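Side-chain contact in coatomer subunit delta (Saccharomyces cerevisiae, PDB 5FJZ), which forms part of the coatomer coat, which probably binds dilysine motifs and carries proteins back from the Golgi to the ER, and interacts with Dsl1: residues M188-K193 / F207-P212. Numbering follows the deposited sequence.
Sequences MGTSIK and FTIEAP
I192 sets its terminal methyl squarely on the ring of F207, a compact example of how side chains pack one beta-sheet against another. CD1 stands 3.6 Å above the ring plane and over its centre, only 9° off the ring normal, so this CH-pi contact touches all six carbons almost evenly; the nearest, CG, is 3.7 Å from I192 CD1. The fit depends on both first torsions. In I192, CG1 lies anti to the carbonyl carbon (chi1 -58°) and the extended branch carries CD1 across to the other sheet. F207 places CG between its own backbone N and carbonyl carbon (chi1 56°), which presents a face of the ring to that methyl.

Two residues along each strand, T190 and I209 form a looser pair, with T190 CB 4.2 Å from I209 CD1. The hydroxyl of T190 is engaged by the carbonyl of V161 and by Q102 of a second subunit, leaving its carbon side to the isoleucine. I159, on the strand neighbouring 190-194, packs against both F207 and I209, while V140 and I142, on a neighbouring strand of its own sheet, also touch F207. A leucine in place of F207 would probably leave the I192 methyl without its flat seat and open a gap between the sheets.

No hydrogen bond spans the two segments. Within this mu-homology domain, the buried contact therefore relies on dispersion and the exclusion of water, with shape rather than polar pairing matching one sheet to the other.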
loop_
_atom_site.group_PDB
_atom_site.type_symbol
_atom_site.label_atom_id
_atom_site.label_comp_id
_atom_site.label_asym_id
_atom_site.label_seq_id
_atom_site.Cartn_x
_atom_site.Cartn_y
_atom_site.Cartn_z
ATOM N N MET A 188 14.478 6.400 5.802
ATOM C CA MET A 188 14.998 7.536 5.118
ATOM C C MET A 188 15.881 8.426 6.023
ATOM O O MET A 188 15.438 8.899 7.070
ATOM C CB MET A 188 13.837 8.379 4.659
ATOM C CG MET A 188 14.273 9.585 3.822
ATOM S SD MET A 188 13.168 10.991 3.997
ATOM C CE MET A 188 11.569 10.206 3.642
ATOM N N GLY A 189 17.073 8.757 5.531
ATOM C CA GLY A 189 17.957 9.749 6.212
ATOM C C GLY A 189 19.290 9.112 6.469
ATOM O O GLY A 189 19.761 8.283 5.699
ATOM N N THR A 190 19.916 9.532 7.557
ATOM C CA THR A 190 21.248 9.097 7.919
ATOM C C THR A 190 21.189 8.097 9.088
ATOM O O THR A 190 20.544 8.345 10.077
ATOM C CB THR A 190 22.057 10.343 8.298
ATOM O OG1 THR A 190 21.997 11.285 7.206
ATOM C CG2 THR A 190 23.493 9.966 8.649
ATOM N N SER A 191 21.880 6.976 8.952
ATOM C CA SER A 191 21.742 5.842 9.844
ATOM C C SER A 191 23.055 5.539 10.554
ATOM O O SER A 191 24.133 5.445 9.925
ATOM C CB SER A 191 21.273 4.576 9.147
ATOM O OG SER A 191 19.937 4.759 8.665
ATOM N N ILE A 192 22.945 5.329 11.851
ATOM C CA ILE A 192 24.094 5.019 12.741
ATOM C C ILE A 192 23.818 3.734 13.436
ATOM O O ILE A 192 22.781 3.562 14.086
ATOM C CB ILE A 192 24.365 6.133 13.831
ATOM C CG1 ILE A 192 24.608 7.450 13.145
ATOM C CG2 ILE A 192 25.550 5.642 14.695
ATOM C CD1 ILE A 192 24.488 8.686 14.071
ATOM N N LYS A 193 24.761 2.821 13.371
ATOM C CA LYS A 193 24.609 1.559 13.987
ATOM C C LYS A 193 25.423 1.447 15.196
ATOM O O LYS A 193 26.593 1.813 15.190
ATOM C CB LYS A 193 25.089 0.484 13.037
ATOM C CG LYS A 193 25.085 -0.945 13.550
ATOM C CD LYS A 193 24.966 -1.982 12.407
ATOM C CE LYS A 193 26.247 -2.723 12.160
ATOM N NZ LYS A 193 27.403 -1.874 11.838
ATOM N N PHE A 207 26.260 12.170 19.023
ATOM C CA PHE A 207 26.858 12.605 17.759
ATOM C C PHE A 207 26.481 13.992 17.448
ATOM O O PHE A 207 25.529 14.541 18.030
ATOM C CB PHE A 207 26.474 11.616 16.619
ATOM C CG PHE A 207 25.018 11.458 16.484
ATOM C CD1 PHE A 207 24.294 10.653 17.378
ATOM C CD2 PHE A 207 24.339 12.195 15.616
ATOM C CE1 PHE A 207 22.898 10.554 17.277
ATOM C CE2 PHE A 207 22.960 12.127 15.530
ATOM C CZ PHE A 207 22.236 11.277 16.353
ATOM N N THR A 208 27.192 14.579 16.474
ATOM C CA THR A 208 26.882 15.826 15.938
ATOM C C THR A 208 26.522 15.694 14.458
ATOM O O THR A 208 27.214 15.035 13.739
ATOM C CB THR A 208 28.117 16.761 16.071
ATOM O OG1 THR A 208 28.484 16.858 17.467
ATOM C CG2 THR A 208 27.756 18.145 15.601
ATOM N N ILE A 209 25.445 16.304 14.090
ATOM C CA ILE A 209 24.893 16.195 12.751
ATOM C C ILE A 209 24.362 17.532 12.336
ATOM O O ILE A 209 23.780 18.269 13.130
ATOM C CB ILE A 209 23.791 15.078 12.689
ATOM C CG1 ILE A 209 23.384 14.789 11.237
ATOM C CG2 ILE A 209 22.571 15.453 13.514
ATOM C CD1 ILE A 209 22.561 13.470 11.107
ATOM N N GLU A 210 24.533 17.872 11.049
ATOM C CA GLU A 210 23.951 19.106 10.467
ATOM C C GLU A 210 22.457 18.988 10.211
ATOM O O GLU A 210 22.035 17.997 9.665
ATOM C CB GLU A 210 24.576 19.429 9.111
ATOM C CG GLU A 210 25.969 20.014 9.162
ATOM C CD GLU A 210 26.437 20.476 7.789
ATOM O OE1 GLU A 210 25.789 20.112 6.763
ATOM O OE2 GLU A 210 27.452 21.207 7.740
ATOM N N ALA A 211 21.691 20.013 10.578
ATOM C CA ALA A 211 20.313 20.134 10.243
ATOM C C ALA A 211 19.959 21.598 10.258
ATOM O O ALA A 211 20.590 22.377 10.972
ATOM C CB ALA A 211 19.457 19.399 11.292
ATOM N N PRO A 212 18.890 21.984 9.530
ATOM C CA PRO A 212 18.533 23.395 9.459
ATOM C C PRO A 212 17.844 23.964 10.687
ATOM O O PRO A 212 17.956 25.161 10.941
ATOM C CB PRO A 212 17.603 23.467 8.230
ATOM C CG PRO A 212 17.145 22.080 7.955
ATOM C CD PRO A 212 18.190 21.169 8.531
#